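Long-range contacts in fatty acid amide hydrolase (Candida albicans, PDB 6KVR), which probably hydrolyses monocarboxylic acid amides to the carboxylate and ammonium: residues Q36-A41 and N119-L124; K44-E49 and R110-H115; N63-L68 and V241-S246; A80-S85 and F104-H109; L130-E135 and A195-R200. One frame throughout, in Å; residues are numbered along the deposited sequence.

The five contacts hang largely on helix 100-118 and the nearby end of the central mixed sheet. Contacts 2 and 4 both use that helix, with centres 13 Å apart, and contact 4 is nested inside the loop closed by contact 2, which itself lies inside the loop of contact 1. Contact 3 crosses contact 2 along the chain; their centres are 11 Å apart, and Arg-110 joins them through Tyr-243 O. Contacts 1 and 5 come in series and reach neighbouring strands of one sheet, 123-124 and 199-201. Contacts 1, 3 and 4 set helices 20-40, 64-70 and 76-82 against the amidase fold, with contact 1 nearest the predicted catalytic lysine, Lys-158.

Contact 1: residues Q36-A41 and N119-L124; sequences QDLKDA and NCAMEL
Leu-38 buries its two methyls mainly against backbone, and the backbone it meets is a classic beta bulge, in which Met-122 and Glu-123 both face Arg-200 on the neighbouring strand. This is one of the two outermost strands, within the chain, of the mixed sheet of the amidase fold, and helix 20-40 packs on it. CD2 of Leu-38 sits 3.5 Å from Ala-121 O, and its CD1 lies 3.9 Å from Met-122 O. Leu-38 CG stands anti to its own backbone N (chi1 177°), which carries the branched tip toward the strand although CB leaves the helix at a slant. The same CD1 also touches CB of Leu-124 at 4.2 Å and, more loosely, CB of Ala-121.

Glu-123 turns the other way and forms a salt bridge with Arg-200, while selenomethionine Met-122 points away from helix residues 36-41, its side chain about 8 Å from that of Lys-158, the predicted charge-relay lysine. No hydrogen bond crosses between the two segments; the touching atoms are in van der Waals packing. Ala-41 CB meets Leu-124 CB at 3.9 Å and comes still nearer to the carbonyl, with Ala-41 CB 3.3 Å from Leu-124 O.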
# COMPACT_ATOMS: atom_id res chain seq x y z
N GLN A 36 8.33 21.02 35.02
CA GLN A 36 9.11 20.81 36.24
C GLN A 36 9.65 19.39 36.30
O GLN A 36 10.79 19.18 36.74
CB GLN A 36 8.25 21.11 37.47
CG GLN A 36 9.04 21.19 38.77
CD GLN A 36 10.26 22.09 38.66
OE1 GLN A 36 10.14 23.27 38.32
NE2 GLN A 36 11.44 21.54 38.92
N ASP A 37 8.87 18.41 35.83
CA ASP A 37 9.34 17.03 35.83
C ASP A 37 10.56 16.87 34.93
O ASP A 37 11.46 16.08 35.24
CB ASP A 37 8.22 16.08 35.39
CG ASP A 37 7.18 15.85 36.49
OD1 ASP A 37 7.51 16.03 37.69
OD2 ASP A 37 6.03 15.49 36.15
N LEU A 38 10.62 17.60 33.82
CA LEU A 38 11.80 17.52 32.96
C LEU A 38 13.03 18.11 33.65
O LEU A 38 14.11 17.51 33.63
CB LEU A 38 11.53 18.22 31.62
CG LEU A 38 12.68 18.31 30.61
CD1 LEU A 38 13.20 16.93 30.19
CD2 LEU A 38 12.27 19.15 29.39
N LYS A 39 12.88 19.29 34.28
CA LYS A 39 13.99 19.87 35.04
C LYS A 39 14.48 18.91 36.11
O LYS A 39 15.69 18.73 36.27
CB LYS A 39 13.59 21.19 35.69
CG LYS A 39 13.89 22.42 34.86
CD LYS A 39 13.08 23.63 35.30
CE LYS A 39 13.07 24.70 34.21
NZ LYS A 39 11.73 24.80 33.56
N ASP A 40 13.56 18.30 36.85
CA ASP A 40 13.95 17.37 37.91
C ASP A 40 14.67 16.16 37.37
O ASP A 40 15.39 15.49 38.12
CB ASP A 40 12.73 16.92 38.71
CG ASP A 40 12.02 18.07 39.43
OD1 ASP A 40 12.58 19.19 39.52
OD2 ASP A 40 10.88 17.85 39.90
N ALA A 41 14.52 15.85 36.08
CA ALA A 41 15.11 14.65 35.50
C ALA A 41 16.49 14.88 34.90
O ALA A 41 17.10 13.92 34.40
CB ALA A 41 14.15 14.06 34.45
N ASN A 119 17.86 22.20 23.96
CA ASN A 119 16.48 22.04 24.44
C ASN A 119 15.75 20.95 23.64
O ASN A 119 14.56 21.06 23.34
CB ASN A 119 15.71 23.37 24.40
CG ASN A 119 14.42 23.33 25.22
OD1 ASN A 119 14.40 22.83 26.35
ND2 ASN A 119 13.33 23.88 24.66
N CYS A 120 16.48 19.89 23.32
CA CYS A 120 16.01 18.83 22.44
C CYS A 120 15.17 17.75 23.13
O CYS A 120 14.51 16.97 22.43
CB CYS A 120 17.20 18.17 21.75
SG CYS A 120 18.37 17.45 22.92
N ALA A 121 15.15 17.67 24.47
CA ALA A 121 14.39 16.63 25.16
C ALA A 121 13.02 17.14 25.63
O ALA A 121 12.88 18.31 26.01
CB ALA A 121 15.17 16.09 26.36
N MSE A 122 12.01 16.25 25.59
CA MSE A 122 10.72 16.52 26.26
C MSE A 122 10.57 15.70 27.54
O MSE A 122 9.82 16.07 28.44
CB MSE A 122 9.52 16.21 25.36
CG MSE A 122 9.62 16.73 23.95
SE MSE A 122 7.87 17.31 23.20
CE MSE A 122 7.39 18.31 24.79
N GLU A 123 11.27 14.56 27.58
CA GLU A 123 11.24 13.65 28.71
C GLU A 123 12.62 13.04 28.84
O GLU A 123 13.24 12.66 27.84
CB GLU A 123 10.18 12.55 28.55
CG GLU A 123 8.77 12.93 29.04
CD GLU A 123 7.87 11.71 29.31
OE1 GLU A 123 6.80 11.88 29.96
OE2 GLU A 123 8.22 10.59 28.86
N LEU A 124 13.11 12.96 30.07
CA LEU A 124 14.39 12.36 30.37
C LEU A 124 14.18 11.31 31.44
O LEU A 124 13.46 11.55 32.41
CB LEU A 124 15.38 13.40 30.86
CG LEU A 124 16.31 14.05 29.85
CD1 LEU A 124 17.11 15.15 30.55
CD2 LEU A 124 17.21 12.99 29.28

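Contact 2: residues K44-E49 and R110-H115; sequences KNYTIE and RATLAH
Tyr-46 meets Thr-112 where a short 3-10 turn, residues 44-46, rests on helix 100-118 of the amidase fold. CB of Tyr-46 points at the helix and lies 3.7 Å from Thr-112 CB, with the threonine's OG1 and CG2 only slightly farther off. From CG outward the tyrosine crosses the threonine side chain at about a right angle. With CG beside the backbone N (chi1 -71°), the ring end leads away from Thr-112. CD2 still feels the threonine, with Tyr-46 CD2 3.8 Å from Thr-112 OG1, and that hydroxyl stands at the ring edge, near its plane. Thr-112 OG1 bonds to Ala-108 O one turn back, so its polar end is tied into its own helix. Farther out, the Tyr-46 ring stacks with His-109, and the phenol OH makes a weak hydrogen bond to Lys-105 NZ.

The second half of the contact belongs to Leu-113. Its CD2 reaches the Tyr-46 carbonyl, and then Ile-48, whose backbone O is bonded to Gln-116 NE2 farther along the helix. Leu-113 also touches Tyr-243 of helix 235-243. The leucine and isoleucine side chains approach at a slant, ending in a methyl-to-methyl contact with Ile-48 CD1 3.7 Å from Leu-113 CD2.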
# COMPACT_ATOMS: atom_id res chain seq x y z
N LYS A 44 22.48 16.50 37.66
CA LYS A 44 23.34 17.67 37.84
C LYS A 44 24.81 17.36 37.54
O LYS A 44 25.52 18.19 36.96
CB LYS A 44 23.20 18.24 39.24
CG LYS A 44 23.24 19.76 39.24
CD LYS A 44 24.08 20.32 40.38
CE LYS A 44 24.45 21.78 40.13
NZ LYS A 44 25.52 22.23 41.08
N ASN A 45 25.27 16.16 37.90
CA ASN A 45 26.66 15.81 37.60
C ASN A 45 26.94 15.81 36.10
O ASN A 45 28.09 15.98 35.69
CB ASN A 45 26.99 14.44 38.20
CG ASN A 45 25.83 13.46 38.11
OD1 ASN A 45 24.69 13.79 38.48
ND2 ASN A 45 26.12 12.24 37.62
N TYR A 46 25.91 15.63 35.26
CA TYR A 46 26.07 15.67 33.81
C TYR A 46 25.87 17.06 33.23
O TYR A 46 26.06 17.24 32.02
CB TYR A 46 25.10 14.69 33.14
CG TYR A 46 25.44 13.24 33.34
CD1 TYR A 46 26.67 12.86 33.88
CD2 TYR A 46 24.54 12.25 32.99
CE1 TYR A 46 26.98 11.52 34.07
CE2 TYR A 46 24.84 10.90 33.17
CZ TYR A 46 26.06 10.54 33.70
OH TYR A 46 26.35 9.20 33.87
N THR A 47 25.48 18.03 34.05
CA THR A 47 25.21 19.38 33.60
C THR A 47 26.49 20.22 33.75
O THR A 47 27.52 19.76 34.24
CB THR A 47 24.03 19.97 34.38
OG1 THR A 47 23.39 20.97 33.59
CG2 THR A 47 24.48 20.61 35.71
N ILE A 48 26.39 21.48 33.32
CA ILE A 48 27.54 22.37 33.25
C ILE A 48 27.06 23.80 33.44
O ILE A 48 25.87 24.10 33.30
CB ILE A 48 28.28 22.13 31.91
CG1 ILE A 48 29.34 21.03 32.09
CG2 ILE A 48 28.79 23.42 31.24
CD1 ILE A 48 30.10 20.73 30.87
N GLU A 49 27.98 24.67 33.85
CA GLU A 49 27.72 26.11 33.91
C GLU A 49 27.96 26.70 32.53
O GLU A 49 29.08 26.63 32.00
CB GLU A 49 28.62 26.77 34.96
CG GLU A 49 27.96 26.88 36.33
CD GLU A 49 28.96 26.98 37.49
OE1 GLU A 49 29.99 27.70 37.38
OE2 GLU A 49 28.71 26.32 38.52
N ARG A 110 26.39 12.78 27.33
CA ARG A 110 26.39 13.62 26.14
C ARG A 110 24.98 14.11 25.80
O ARG A 110 24.82 15.22 25.28
CB ARG A 110 27.01 12.86 24.96
CG ARG A 110 27.48 13.76 23.81
CD ARG A 110 28.50 13.07 22.88
NE ARG A 110 28.68 13.80 21.63
CZ ARG A 110 29.68 13.61 20.77
NH1 ARG A 110 30.63 12.72 21.00
NH2 ARG A 110 29.73 14.33 19.66
N ALA A 111 23.94 13.32 26.13
CA ALA A 111 22.57 13.74 25.85
C ALA A 111 22.12 14.84 26.80
O ALA A 111 21.36 15.73 26.40
CB ALA A 111 21.61 12.54 25.92
N THR A 112 22.57 14.80 28.06
CA THR A 112 22.22 15.87 28.99
C THR A 112 22.84 17.19 28.55
O THR A 112 22.19 18.25 28.60
CB THR A 112 22.68 15.52 30.41
OG1 THR A 112 22.17 14.23 30.77
CG2 THR A 112 22.17 16.54 31.41
N LEU A 113 24.10 17.15 28.10
CA LEU A 113 24.72 18.33 27.51
C LEU A 113 23.92 18.81 26.30
O LEU A 113 23.59 20.00 26.19
CB LEU A 113 26.18 18.03 27.15
CG LEU A 113 27.05 17.81 28.40
CD1 LEU A 113 28.38 17.16 28.05
CD2 LEU A 113 27.24 19.10 29.21
N ALA A 114 23.55 17.88 25.41
CA ALA A 114 22.74 18.25 24.24
C ALA A 114 21.48 19.03 24.65
O ALA A 114 21.18 20.09 24.09
CB ALA A 114 22.36 17.00 23.45
N HIS A 115 20.74 18.51 25.64
CA HIS A 115 19.54 19.20 26.11
C HIS A 115 19.85 20.58 26.69
O HIS A 115 19.10 21.54 26.45
CB HIS A 115 18.81 18.37 27.17
CG HIS A 115 17.55 19.03 27.66
ND1 HIS A 115 16.46 19.25 26.85
CD2 HIS A 115 17.23 19.55 28.87
CE1 HIS A 115 15.51 19.85 27.54
NE2 HIS A 115 15.95 20.05 28.77

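Contact 3: residues N63-L68 and V241-S246; sequences NAVDYL and VGYGGS
Tyr-243 fills the junction with helix 64-70, and the close part of the packing is where Leu-68 bends over it. Leu-68 CD2 stands 4.0 Å above one face of the phenol ring, displaced toward the rim on the side of CZ and CE2, while Leu-68 CB lies 3.7 Å from Tyr-243 OH. Tyr-243 CG is anti to the backbone N (chi1 -165°), and that swing brings the ring end across to the other helix. Ala-64 CB lies 4.1 Å from Tyr-243 CE1. At the hydroxyl end of the ring, water links the two segments. One molecule gives a hydrogen to Ala-64 O at 2.7 Å and lies 2.8 Å from Tyr-243 OH, in the plane of the ring at its edge. Ala-64 O also accepts from Leu-68 N, so this buried carbonyl is held by two bonds.

Val-65, a partly exposed residue, makes the looser side. It meets the ring through a single oblique approach, CG2 to Tyr-243 CD1 at 4.1 Å, with the two side chains running past each other in opposite directions; beyond it, Val-65 also leans on Pro-223 and Phe-224.

Both helices are finished off close to the contact. Asn-63 OD1 accepts from Asp-66 N at 2.8 Å with a nearly straight bond (166°), the donor lying well above the amide's carbonyl plane. At the other helix, Gly-244 takes positive phi as the chain turns out. The contact is the first turn of an Asn-capped helix packed on the last turn of a helix that ends in a Schellman motif.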
# COMPACT_ATOMS: atom_id res chain seq x y z
N ASN A 63 28.22 27.86 18.40
CA ASN A 63 28.37 26.51 17.84
C ASN A 63 28.61 25.56 19.01
O ASN A 63 29.74 25.42 19.48
CB ASN A 63 29.51 26.46 16.82
CG ASN A 63 29.74 25.06 16.23
OD1 ASN A 63 29.37 24.04 16.82
ND2 ASN A 63 30.36 25.01 15.06
N ALA A 64 27.54 24.90 19.48
CA ALA A 64 27.68 24.06 20.66
C ALA A 64 28.55 22.83 20.39
O ALA A 64 29.24 22.35 21.29
CB ALA A 64 26.31 23.63 21.19
N VAL A 65 28.54 22.32 19.16
CA VAL A 65 29.35 21.15 18.84
C VAL A 65 30.84 21.48 18.96
O VAL A 65 31.63 20.69 19.49
CB VAL A 65 28.99 20.61 17.45
CG1 VAL A 65 29.96 19.50 17.02
CG2 VAL A 65 27.55 20.12 17.43
N ASP A 66 31.24 22.65 18.46
CA ASP A 66 32.63 23.06 18.59
C ASP A 66 33.04 23.19 20.05
O ASP A 66 34.12 22.72 20.44
CB ASP A 66 32.85 24.39 17.86
CG ASP A 66 34.27 24.57 17.43
OD1 ASP A 66 34.74 23.75 16.61
OD2 ASP A 66 34.93 25.50 17.94
N TYR A 67 32.19 23.81 20.86
CA TYR A 67 32.46 23.98 22.28
C TYR A 67 32.64 22.65 23.01
O TYR A 67 33.49 22.54 23.90
CB TYR A 67 31.32 24.77 22.92
CG TYR A 67 31.60 25.26 24.33
CD1 TYR A 67 32.49 26.29 24.56
CD2 TYR A 67 30.94 24.69 25.41
CE1 TYR A 67 32.73 26.74 25.84
CE2 TYR A 67 31.17 25.13 26.69
CZ TYR A 67 32.07 26.15 26.90
OH TYR A 67 32.29 26.57 28.19
N LEU A 68 31.82 21.65 22.68
CA LEU A 68 31.92 20.35 23.32
C LEU A 68 33.33 19.78 23.20
O LEU A 68 33.90 19.27 24.18
CB LEU A 68 30.91 19.39 22.69
CG LEU A 68 31.19 17.90 22.86
CD1 LEU A 68 31.00 17.47 24.31
CD2 LEU A 68 30.31 17.08 21.90
N VAL A 241 20.98 13.77 17.68
CA VAL A 241 21.84 12.96 16.84
C VAL A 241 23.00 13.80 16.31
O VAL A 241 24.16 13.40 16.41
CB VAL A 241 21.02 12.29 15.71
CG1 VAL A 241 21.93 11.55 14.72
CG2 VAL A 241 19.99 11.33 16.30
N GLY A 242 22.70 15.00 15.78
CA GLY A 242 23.76 15.88 15.30
C GLY A 242 24.80 16.22 16.36
O GLY A 242 25.98 16.39 16.05
N TYR A 243 24.38 16.31 17.62
CA TYR A 243 25.28 16.51 18.75
C TYR A 243 25.97 15.23 19.20
O TYR A 243 26.95 15.31 19.95
CB TYR A 243 24.50 17.09 19.92
CG TYR A 243 25.33 17.69 21.05
CD1 TYR A 243 25.76 19.02 20.99
CD2 TYR A 243 25.65 16.96 22.18
CE1 TYR A 243 26.51 19.58 22.02
CE2 TYR A 243 26.40 17.52 23.23
CZ TYR A 243 26.82 18.83 23.14
OH TYR A 243 27.56 19.38 24.16
N GLY A 244 25.49 14.06 18.79
CA GLY A 244 26.02 12.81 19.30
C GLY A 244 25.44 12.35 20.62
O GLY A 244 25.99 11.43 21.23
N GLY A 245 24.36 12.97 21.07
CA GLY A 245 23.73 12.59 22.33
C GLY A 245 23.07 11.23 22.32
O GLY A 245 22.68 10.74 23.39
N SER A 246 22.92 10.61 21.15
CA SER A 246 22.51 9.22 21.08
C SER A 246 23.18 8.60 19.86
O SER A 246 23.71 9.31 18.99
CB SER A 246 20.98 9.07 21.01
OG SER A 246 20.48 9.56 19.78
O HOH W 1 28.51 21.98 23.91

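Contact 4: residues A80-S85 and F104-H109; sequences AITDLS and FKAFAH
Phe-107 presents one face of its ring squarely to Thr-82. The methyl CG2 of Thr-82 hangs over the ring centre, 3.9 Å from the Phe-107 centroid and only 5° off the normal, a textbook CH-pi contact. Ile-81 CG2 comes in obliquely near CE2 of the same ring. Elsewhere round the Phe-107 ring, Gly-244 O approaches CD1 and the Ser-246 backbone touches CE1, while Leu-89 of helix 86-94 adds a further neighbour.

Ala-106 is the other residue of helix 100-118 that the methyl meets. Its CB sits 3.6 Å from Thr-82 CG2 and 3.9 Å from Ile-81 CG2, so the threonine methyl touches both the alanine and the aromatic face. The threonine's rotation explains this: OG1 falls between the backbone N and the carbonyl carbon (chi1 57°), leaving CG2 anti to that carbonyl carbon and aimed at helix 100-118. The hydroxyl is occupied on its own side, bonded to Glu-78 O one turn earlier and to Arg-110 NH1. That arginine also forms a salt bridge with Asp-83, just past the helix end, whose carboxylate is shared with Arg-301. Two guanidinium groups on one carboxylate would be expected to favour its ionised form.

No hydrogen bond joins residues 80-85 directly to residues 104-109; the interface is apolar, with polar groups at its border. It is helix-on-helix packing in which the last turn of helix 76-82, just before the chain enters helix 86-94, lies against helix 100-118 of the amidase fold.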
# COMPACT_ATOMS: atom_id res chain seq x y z
N ALA A 80 35.67 8.58 23.23
CA ALA A 80 36.03 7.38 22.49
C ALA A 80 34.81 6.50 22.27
O ALA A 80 34.63 5.92 21.20
CB ALA A 80 37.13 6.61 23.22
N ILE A 81 33.95 6.40 23.29
CA ILE A 81 32.74 5.60 23.16
C ILE A 81 31.75 6.28 22.21
O ILE A 81 31.31 5.68 21.22
CB ILE A 81 32.12 5.35 24.55
CG1 ILE A 81 32.95 4.31 25.29
CG2 ILE A 81 30.66 4.90 24.42
CD1 ILE A 81 32.51 4.08 26.72
N THR A 82 31.41 7.55 22.48
CA THR A 82 30.33 8.24 21.78
C THR A 82 30.70 8.67 20.37
O THR A 82 29.83 9.16 19.65
CB THR A 82 29.84 9.47 22.56
OG1 THR A 82 30.93 10.38 22.80
CG2 THR A 82 29.24 9.05 23.88
N ASP A 83 31.95 8.48 19.93
CA ASP A 83 32.30 8.75 18.54
C ASP A 83 32.65 7.47 17.79
O ASP A 83 33.45 7.48 16.85
CB ASP A 83 33.43 9.78 18.45
CG ASP A 83 32.96 11.20 18.78
OD1 ASP A 83 31.76 11.49 18.52
OD2 ASP A 83 33.76 12.02 19.28
N LEU A 84 32.04 6.37 18.19
CA LEU A 84 32.04 5.15 17.40
C LEU A 84 30.66 4.98 16.77
O LEU A 84 29.65 5.35 17.38
CB LEU A 84 32.33 3.94 18.29
CG LEU A 84 33.74 3.51 18.69
CD1 LEU A 84 33.60 2.29 19.61
CD2 LEU A 84 34.64 3.25 17.49
N SER A 85 30.62 4.41 15.56
CA SER A 85 29.32 4.10 14.97
C SER A 85 28.60 3.06 15.83
O SER A 85 29.22 2.27 16.55
CB SER A 85 29.47 3.56 13.56
OG SER A 85 29.89 2.20 13.59
N PHE A 104 26.23 3.29 27.96
CA PHE A 104 25.07 4.11 28.26
C PHE A 104 25.45 5.41 28.96
O PHE A 104 24.93 6.48 28.62
CB PHE A 104 24.08 3.34 29.13
CG PHE A 104 22.92 4.17 29.57
CD1 PHE A 104 21.90 4.48 28.68
CD2 PHE A 104 22.86 4.67 30.86
CE1 PHE A 104 20.84 5.25 29.09
CE2 PHE A 104 21.80 5.44 31.27
CZ PHE A 104 20.79 5.74 30.38
N LYS A 105 26.34 5.34 29.95
CA LYS A 105 26.67 6.51 30.75
C LYS A 105 27.33 7.60 29.91
O LYS A 105 27.13 8.80 30.17
CB LYS A 105 27.59 6.12 31.91
CG LYS A 105 27.03 5.03 32.81
CD LYS A 105 27.74 4.99 34.16
CE LYS A 105 26.76 5.03 35.31
NZ LYS A 105 26.26 6.42 35.51
N ALA A 106 28.13 7.21 28.91
CA ALA A 106 28.73 8.21 28.04
C ALA A 106 27.65 8.94 27.25
O ALA A 106 27.56 10.17 27.29
CB ALA A 106 29.74 7.56 27.10
N PHE A 107 26.78 8.18 26.56
CA PHE A 107 25.70 8.78 25.79
C PHE A 107 24.76 9.57 26.69
O PHE A 107 24.30 10.66 26.33
CB PHE A 107 24.95 7.70 25.02
CG PHE A 107 25.65 7.28 23.76
CD1 PHE A 107 25.59 8.08 22.63
CD2 PHE A 107 26.38 6.10 23.71
CE1 PHE A 107 26.24 7.71 21.48
CE2 PHE A 107 27.04 5.73 22.56
CZ PHE A 107 26.96 6.53 21.44
N ALA A 108 24.46 9.04 27.88
CA ALA A 108 23.58 9.75 28.80
C ALA A 108 24.16 11.11 29.18
O ALA A 108 23.44 12.12 29.21
CB ALA A 108 23.34 8.89 30.05
N HIS A 109 25.46 11.14 29.51
CA HIS A 109 26.16 12.40 29.74
C HIS A 109 26.05 13.30 28.51
O HIS A 109 25.65 14.47 28.62
CB HIS A 109 27.62 12.09 30.08
CG HIS A 109 28.39 13.26 30.63
ND1 HIS A 109 29.64 13.13 31.19
CD2 HIS A 109 28.08 14.58 30.70
CE1 HIS A 109 30.08 14.31 31.58
NE2 HIS A 109 29.15 15.21 31.30

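Contact 5: residues L130-E135 and A195-R200; sequences LKQAEE and AVFYVR
Gln-132 sits on a regular turn of helix 126-143, while Val-196 opposite it belongs to an extended run of chain that leads into strand 199-201; their CA atoms, 6.2 Å apart, are the nearest CA pair of the two segments. Residues 196 and 197 have strand-like angles, but Tyr-198 departs from them, a kink before the chain straightens again at Val-199. Val-196 is bonded through its backbone to Ile-153 and Ile-155, which ties the run to the sheet on that side.

The helix side answers chiefly with Gln-132. Its side chain leaves with CG beside the backbone N (chi1 -63°) and is extended beyond, so the amide arrives next to the Phe-197 peptide. Its OE1 accepts from Phe-197 N at 3.1 Å along a nearly straight bond (167°), with the donor raised 39° out of the carbonyl plane. The other end of the amide lies close to the same residue, Gln-132 NE2 being 2.8 Å from Phe-197 O.

These neighbours frame a beta-alpha-beta crossover in the amidase fold: strand 155-158, helix 185-192 and strand 199-201 follow in order along the chain, and the Phe-197 ring packs on that helix, at Thr-187, Leu-190 and Glu-191. Helix 126-143 follows edge strand 123-124.

Val-196 CG1 lies 4.1 Å from Gln-132 CB and 4.3 Å from Ala-133 N, and it also touches Phe-104 of helix 100-118. The ring of Tyr-198 leads away from helix residues 130-135, and its hydroxyl is bonded to Gly-245 O.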
# COMPACT_ATOMS: atom_id res chain seq x y z
N LEU A 130 19.58 3.50 32.90
CA LEU A 130 20.66 2.79 33.58
C LEU A 130 20.25 1.37 33.94
O LEU A 130 20.98 0.41 33.70
CB LEU A 130 21.10 3.58 34.83
CG LEU A 130 22.26 2.94 35.60
CD1 LEU A 130 23.43 2.65 34.65
CD2 LEU A 130 22.72 3.79 36.81
N LYS A 131 19.05 1.22 34.53
CA LYS A 131 18.54 -0.11 34.87
C LYS A 131 18.42 -1.00 33.64
O LYS A 131 18.74 -2.19 33.70
CB LYS A 131 17.19 0.03 35.58
CG LYS A 131 17.34 0.28 37.07
CD LYS A 131 16.01 0.63 37.69
CE LYS A 131 16.18 1.51 38.92
NZ LYS A 131 17.02 0.84 39.95
N GLN A 132 17.95 -0.45 32.51
CA GLN A 132 17.91 -1.22 31.27
C GLN A 132 19.30 -1.68 30.86
O GLN A 132 19.49 -2.82 30.43
CB GLN A 132 17.30 -0.40 30.14
CG GLN A 132 15.89 0.02 30.31
CD GLN A 132 15.47 0.93 29.17
OE1 GLN A 132 15.58 0.57 28.00
NE2 GLN A 132 15.01 2.15 29.52
N ALA A 133 20.28 -0.77 30.91
CA ALA A 133 21.64 -1.15 30.54
C ALA A 133 22.18 -2.23 31.46
O ALA A 133 22.94 -3.10 31.02
CB ALA A 133 22.56 0.07 30.54
N GLU A 134 21.79 -2.19 32.74
CA GLU A 134 22.23 -3.22 33.67
C GLU A 134 21.67 -4.59 33.29
O GLU A 134 22.41 -5.58 33.24
CB GLU A 134 21.83 -2.83 35.09
CG GLU A 134 22.96 -2.15 35.85
CD GLU A 134 22.49 -1.07 36.79
OE1 GLU A 134 21.27 -1.03 37.14
OE2 GLU A 134 23.33 -0.24 37.18
N GLU A 135 20.37 -4.65 32.99
CA GLU A 135 19.77 -5.89 32.52
C GLU A 135 20.52 -6.44 31.32
O GLU A 135 20.78 -7.64 31.23
CB GLU A 135 18.30 -5.68 32.16
CG GLU A 135 17.51 -4.87 33.15
CD GLU A 135 16.03 -4.77 32.78
OE1 GLU A 135 15.47 -5.76 32.26
OE2 GLU A 135 15.43 -3.69 32.99
N ALA A 195 17.77 -2.57 22.27
CA ALA A 195 18.13 -1.16 22.41
C ALA A 195 17.84 -0.67 23.83
O ALA A 195 17.07 -1.26 24.58
CB ALA A 195 17.37 -0.31 21.39
N VAL A 196 18.48 0.45 24.19
CA VAL A 196 18.34 1.05 25.51
C VAL A 196 17.73 2.43 25.34
O VAL A 196 18.19 3.22 24.50
CB VAL A 196 19.70 1.14 26.24
CG1 VAL A 196 19.52 1.84 27.59
CG2 VAL A 196 20.33 -0.25 26.42
N PHE A 197 16.70 2.74 26.13
CA PHE A 197 15.94 3.98 26.02
C PHE A 197 16.12 4.86 27.25
O PHE A 197 16.26 4.36 28.37
CB PHE A 197 14.44 3.71 25.86
CG PHE A 197 14.11 2.83 24.68
CD1 PHE A 197 14.70 3.04 23.45
CD2 PHE A 197 13.17 1.81 24.82
CE1 PHE A 197 14.36 2.23 22.35
CE2 PHE A 197 12.83 1.01 23.73
CZ PHE A 197 13.42 1.21 22.51
N TYR A 198 16.06 6.18 27.04
CA TYR A 198 16.34 7.12 28.11
C TYR A 198 15.86 8.54 27.83
O TYR A 198 15.72 9.33 28.77
CB TYR A 198 17.86 7.15 28.40
CG TYR A 198 18.72 7.50 27.21
CD1 TYR A 198 18.82 6.63 26.12
CD2 TYR A 198 19.40 8.70 27.15
CE1 TYR A 198 19.60 6.96 25.02
CE2 TYR A 198 20.18 9.03 26.05
CZ TYR A 198 20.28 8.15 25.00
OH TYR A 198 21.06 8.47 23.92
N VAL A 199 15.62 8.90 26.57
CA VAL A 199 15.21 10.26 26.20
C VAL A 199 14.16 10.22 25.09
O VAL A 199 14.25 9.42 24.15
CB VAL A 199 16.41 11.13 25.77
CG1 VAL A 199 17.13 10.51 24.59
CG2 VAL A 199 15.98 12.53 25.43
N ARG A 200 13.15 11.09 25.20
CA ARG A 200 12.14 11.27 24.17
C ARG A 200 12.17 12.74 23.77
O ARG A 200 12.15 13.62 24.63
CB ARG A 200 10.73 10.87 24.67
CG ARG A 200 10.63 9.38 25.02
CD ARG A 200 9.38 9.05 25.81
NE ARG A 200 8.20 9.08 24.95
CZ ARG A 200 6.96 9.18 25.39
NH1 ARG A 200 6.69 9.25 26.68
NH2 ARG A 200 5.95 9.18 24.52